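Basic blue protein (PDB 2CBP) binds one copper ion in a type 1 blue copper site and, as is general for the phytocyanins, probably carries electrons. Local coordinates at residues E16-G21 against M89-N94; Y3-S8 against L30-N35. All blocks are in the same frame, centred on the assembly; numbering follows the deposited sequence.

Contact 1. Residues E16-G21 against M89-N94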
# COMPACT_ATOMS: atom_id res chain seq x y z
N GLU A 16 6.20 3.14 -5.75
CA GLU A 16 6.94 3.27 -4.50
C GLU A 16 7.25 4.72 -4.16
O GLU A 16 7.41 5.11 -2.99
CB GLU A 16 8.24 2.50 -4.63
CG GLU A 16 8.92 1.85 -3.44
CD GLU A 16 10.10 0.97 -3.83
OE1 GLU A 16 10.17 0.43 -4.92
OE2 GLU A 16 10.99 0.89 -2.88
N SER A 17 7.33 5.52 -5.20
CA SER A 17 7.63 6.94 -5.18
C SER A 17 6.53 7.88 -4.75
O SER A 17 6.81 9.02 -4.29
CB SER A 17 8.07 7.25 -6.65
OG SER A 17 7.43 6.28 -7.50
N TRP A 18 5.30 7.44 -4.88
CA TRP A 18 4.09 8.20 -4.58
C TRP A 18 4.11 8.93 -3.24
O TRP A 18 3.75 10.13 -3.19
CB TRP A 18 2.81 7.36 -4.81
CG TRP A 18 1.61 8.16 -4.44
CD1 TRP A 18 0.95 9.11 -5.16
CD2 TRP A 18 0.96 8.10 -3.16
NE1 TRP A 18 -0.09 9.62 -4.42
CE2 TRP A 18 -0.11 9.04 -3.20
CE3 TRP A 18 1.17 7.35 -2.02
CZ2 TRP A 18 -0.97 9.23 -2.12
CZ3 TRP A 18 0.30 7.54 -0.95
CH2 TRP A 18 -0.73 8.45 -1.00
N PRO A 19 4.51 8.28 -2.18
CA PRO A 19 4.57 8.85 -0.84
C PRO A 19 5.51 10.05 -0.70
O PRO A 19 5.36 10.84 0.24
CB PRO A 19 5.10 7.69 0.03
CG PRO A 19 4.64 6.42 -0.70
CD PRO A 19 4.93 6.84 -2.16
N LYS A 20 6.43 10.14 -1.62
CA LYS A 20 7.44 11.20 -1.63
C LYS A 20 6.81 12.58 -1.61
O LYS A 20 6.01 12.97 -2.47
CB LYS A 20 8.42 11.06 -2.80
CG LYS A 20 9.59 12.01 -2.66
CD LYS A 20 10.42 12.22 -3.91
CE LYS A 20 11.37 13.40 -3.78
NZ LYS A 20 10.62 14.68 -3.61
N GLY A 21 7.19 13.31 -0.57
CA GLY A 21 6.75 14.67 -0.31
C GLY A 21 5.41 14.82 0.36
O GLY A 21 4.87 15.95 0.38
N MET A 89 5.36 -2.37 -6.85
CA MET A 89 3.96 -2.24 -6.40
C MET A 89 3.96 -2.43 -4.87
O MET A 89 3.62 -3.45 -4.30
CB MET A 89 3.03 -3.17 -7.16
CG MET A 89 1.59 -2.86 -6.86
SD MET A 89 0.49 -3.48 -8.16
CE MET A 89 -1.06 -2.81 -7.43
N LYS A 90 4.47 -1.36 -4.25
CA LYS A 90 4.62 -1.28 -2.79
C LYS A 90 4.84 0.17 -2.37
O LYS A 90 5.37 0.98 -3.15
CB LYS A 90 5.85 -2.10 -2.34
CG LYS A 90 7.11 -1.56 -2.97
CD LYS A 90 8.42 -1.86 -2.37
CE LYS A 90 8.83 -3.28 -2.24
NZ LYS A 90 10.28 -3.37 -1.86
N ILE A 91 4.40 0.47 -1.14
CA ILE A 91 4.57 1.82 -0.58
C ILE A 91 4.84 1.71 0.91
O ILE A 91 4.37 0.82 1.64
CB ILE A 91 3.44 2.81 -0.80
CG1 ILE A 91 2.14 2.25 -0.28
CG2 ILE A 91 3.34 3.24 -2.26
CD1 ILE A 91 0.91 3.16 -0.24
N ALA A 92 5.61 2.71 1.35
CA ALA A 92 5.94 2.82 2.78
C ALA A 92 5.52 4.27 3.18
O ALA A 92 5.85 5.20 2.47
CB ALA A 92 7.37 2.53 3.08
N VAL A 93 4.81 4.33 4.32
CA VAL A 93 4.37 5.64 4.83
C VAL A 93 4.64 5.72 6.33
O VAL A 93 4.74 4.70 7.04
CB VAL A 93 2.90 5.88 4.47
CG1 VAL A 93 2.56 5.60 3.01
CG2 VAL A 93 1.94 5.12 5.37
N ASN A 94 4.73 6.96 6.78
CA ASN A 94 4.93 7.25 8.22
C ASN A 94 3.83 8.27 8.62
O ASN A 94 3.77 9.31 7.96
CB ASN A 94 6.31 7.77 8.57
CG ASN A 94 6.43 7.91 10.11
OD1 ASN A 94 6.27 6.93 10.83
ND2 ASN A 94 6.74 9.12 10.55
O HOH W 1 7.50 3.96 -0.66
O HOH W 2 12.48 -1.79 -1.38

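Contact 2. Residues Y3-S8 against L30-N35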
# COMPACT_ATOMS: atom_id res chain seq x y z
N TYR A 3 -6.20 10.37 0.94
CA TYR A 3 -5.24 10.39 -0.15
C TYR A 3 -5.56 9.20 -1.08
O TYR A 3 -5.81 8.11 -0.58
CB TYR A 3 -3.78 10.24 0.32
CG TYR A 3 -3.35 11.40 1.20
CD1 TYR A 3 -3.73 11.46 2.54
CD2 TYR A 3 -2.60 12.44 0.67
CE1 TYR A 3 -3.37 12.52 3.36
CE2 TYR A 3 -2.23 13.52 1.48
CZ TYR A 3 -2.61 13.55 2.81
OH TYR A 3 -2.26 14.59 3.62
N VAL A 4 -5.50 9.51 -2.36
CA VAL A 4 -5.74 8.48 -3.38
C VAL A 4 -4.33 8.03 -3.85
O VAL A 4 -3.59 8.77 -4.50
CB VAL A 4 -6.65 8.97 -4.50
CG1 VAL A 4 -6.94 7.84 -5.51
CG2 VAL A 4 -7.93 9.59 -3.97
N VAL A 5 -4.01 6.83 -3.44
CA VAL A 5 -2.71 6.23 -3.79
C VAL A 5 -2.51 6.16 -5.30
O VAL A 5 -3.34 5.57 -6.03
CB VAL A 5 -2.61 4.83 -3.15
CG1 VAL A 5 -1.30 4.15 -3.56
CG2 VAL A 5 -2.80 4.88 -1.66
N GLY A 6 -1.43 6.73 -5.77
CA GLY A 6 -1.06 6.77 -7.19
C GLY A 6 -1.83 7.81 -7.99
O GLY A 6 -1.70 7.86 -9.24
N GLY A 7 -2.61 8.64 -7.31
CA GLY A 7 -3.38 9.68 -8.04
C GLY A 7 -4.35 9.05 -9.05
O GLY A 7 -5.02 8.03 -8.77
N SER A 8 -4.40 9.66 -10.23
CA SER A 8 -5.31 9.20 -11.28
C SER A 8 -4.99 7.82 -11.81
O SER A 8 -5.92 7.15 -12.33
CB SER A 8 -5.46 10.27 -12.36
OG SER A 8 -6.16 11.37 -11.76
N LEU A 30 -5.89 6.09 3.36
CA LEU A 30 -5.28 5.81 2.07
C LEU A 30 -6.40 5.05 1.30
O LEU A 30 -6.96 4.10 1.85
CB LEU A 30 -4.04 4.95 2.10
CG LEU A 30 -2.82 5.50 2.83
CD1 LEU A 30 -1.63 4.64 2.49
CD2 LEU A 30 -2.57 6.94 2.50
N LEU A 31 -6.65 5.55 0.12
CA LEU A 31 -7.68 4.95 -0.77
C LEU A 31 -6.97 4.30 -1.96
O LEU A 31 -6.27 4.96 -2.72
CB LEU A 31 -8.66 6.01 -1.20
CG LEU A 31 -9.94 5.55 -1.90
CD1 LEU A 31 -11.01 6.56 -1.60
CD2 LEU A 31 -9.76 5.34 -3.38
N PHE A 32 -7.19 2.99 -2.07
CA PHE A 32 -6.59 2.15 -3.10
C PHE A 32 -7.62 1.70 -4.14
O PHE A 32 -8.54 0.95 -3.78
CB PHE A 32 -5.98 0.88 -2.44
CG PHE A 32 -4.83 1.08 -1.50
CD1 PHE A 32 -5.04 1.43 -0.17
CD2 PHE A 32 -3.52 0.88 -1.95
CE1 PHE A 32 -3.98 1.63 0.70
CE2 PHE A 32 -2.43 1.06 -1.08
CZ PHE A 32 -2.68 1.42 0.25
N ASN A 33 -7.37 2.15 -5.36
CA ASN A 33 -8.22 1.81 -6.50
C ASN A 33 -7.49 0.87 -7.46
O ASN A 33 -6.40 1.25 -7.94
CB ASN A 33 -8.64 3.05 -7.30
CG ASN A 33 -9.55 4.01 -6.58
OD1 ASN A 33 -10.54 3.61 -5.96
ND2 ASN A 33 -9.21 5.27 -6.72
N TYR A 34 -8.14 -0.25 -7.76
CA TYR A 34 -7.56 -1.23 -8.69
C TYR A 34 -8.56 -2.31 -9.06
O TYR A 34 -9.64 -2.44 -8.45
CB TYR A 34 -6.31 -1.89 -7.99
CG TYR A 34 -6.77 -2.54 -6.72
CD1 TYR A 34 -6.93 -1.80 -5.53
CD2 TYR A 34 -7.09 -3.91 -6.68
CE1 TYR A 34 -7.40 -2.38 -4.39
CE2 TYR A 34 -7.56 -4.50 -5.52
CZ TYR A 34 -7.71 -3.74 -4.36
OH TYR A 34 -8.19 -4.40 -3.26
N ASN A 35 -8.14 -3.11 -10.03
CA ASN A 35 -8.90 -4.28 -10.51
C ASN A 35 -8.51 -5.48 -9.65
O ASN A 35 -7.39 -5.96 -9.87
CB ASN A 35 -8.51 -4.54 -11.97
CG ASN A 35 -9.31 -5.71 -12.55
OD1 ASN A 35 -9.82 -6.57 -11.82
ND2 ASN A 35 -9.43 -5.71 -13.88
O HOH W 3 -5.85 4.40 -5.45
O HOH W 4 -7.39 6.30 -8.76

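Contact 1. Residues E16-G21 against M89-N94
The indole of Trp18 meets Ile91 obliquely: CD1 of Ile91 comes within 4.5 Å of CZ3 on the six-membered ring, while Lys22 makes a cation-pi contact with the same indole. The flat carboxylate of Glu16 instead lies beside the aliphatic part of Lys90. These contacts fasten a type I turn, Ser17 to Lys20, to strand 90-95, one of the two edge strands of the four-stranded sheet in a cupredoxin-type beta-sandwich. Pro19 is the third residue of the turn, its ring fixing phi at -61°, and it sets a compact apolar ring against the strand; the turn is closed by Lys20 N bonding to Ser17 O. The CB of Pro19 is directed toward the strand, and the ring meets it with CG 3.8 Å from CG2 of Ile91 and CB 3.6 Å from the backbone O of Ala92. Ile91, branched at CB, suits both strand and core: chi1 (56°) puts CG1 between the backbone N and the carbonyl carbon, on the way to the indole, and leaves CG2 beside the N, where it meets the proline. Val93 CG1 adds a looser apolar touch to Pro19 CG.

Ile91 and Val93 give their backbone bonds to Phe77 and Ser75 of strand 73-78, whereas the loop lies along the strand's other edge without a direct hydrogen bond to it. Glu16 approaches here, its CA-H directed at Lys90 O (CA to O 3.1 Å). Its side chain, one of two modelled conformers, points the same way as that of Lys90, but OE2 stays 4.4 Å from NZ, beyond a salt bridge; a water held by NZ bonds OE2 only weakly. Lys90 thus combines a long apolar stem with an ammonium group hydrogen-bonded to Phe49 O and in cation-pi contact with its ring. Another water bridges the two backbones, donating to Glu16 O at 2.6 Å and accepting from Ala92 N at 3.0 Å.

Contact 2. Residues Y3-S8 against L30-N35
Strands 2-4 and 29-33 run parallel here, and Leu31 bridges to both neighbours of Val4: its N donates to Tyr3 O (2.8 Å, 158° at the hydrogen), and its O accepts from Val5 N (3.0 Å). Residues 4-7 form a type II turn, closed by Gly7 N bonding to Val4 O, where the positive phi of Gly6 suits a residue without a side chain. One water donates to Val5 O and Leu31 O and accepts from Asn33 N. A second water joins Gly7 O to Asn33 ND2, so the asparagine amide reaches the far end of the turn.

Val5 carries the apolar side of the contact. Its CG2 sits over the centre of the Phe32 ring, 3.9 Å from the centroid and only 11° from the ring normal, a CH-pi contact. With CG1 anti to the backbone N (chi1 177°), CG2 lies beside that N and is directed both at the ring and at Leu30 CB, 4.0 Å away. A compact branched residue fits well against a flat ring. Tyr3 and Leu30 lie on one face of the sheet, meeting through Tyr3 CB and Leu30 CD2, while the tyrosine ring leads off to an edge-to-face contact with Phe24. Val4 and Leu31 lie on the opposite face, and Val4 CG1 is also in van der Waals contact with Asn33 ND2, 3.6 Å away.

Strand 29-33 is the middle of its three-stranded sheet, with strand 65-69 antiparallel on its other flank; Leu30 and Phe32 pair there with Ile68 and Asp66, while Val5, Leu30 and Phe32 all pack inward on Ile91 of strand 90-95.

How the contacts relate
Along the chain the segments alternate, 3-8, 16-21, 30-35 and then 89-94, so the two contacts interlock. Their centres lie 12 Å apart within one sandwich: contact 2 belongs to the three-stranded sheet, and contact 1 lies on strand 90-95, an edge strand of the four-stranded one. Trp18 joins them directly, its indole packing on the backbone at Val4, Val5 and Gly6 and on Tyr3 CB. Ile91 provides a second link by touching side chains of both sheets. The loop containing 16-21 therefore bridges the two sheets along one side of the sandwich, while strand 90-95 begins immediately after Met89, a copper ligand, connecting this packed core to the metal site.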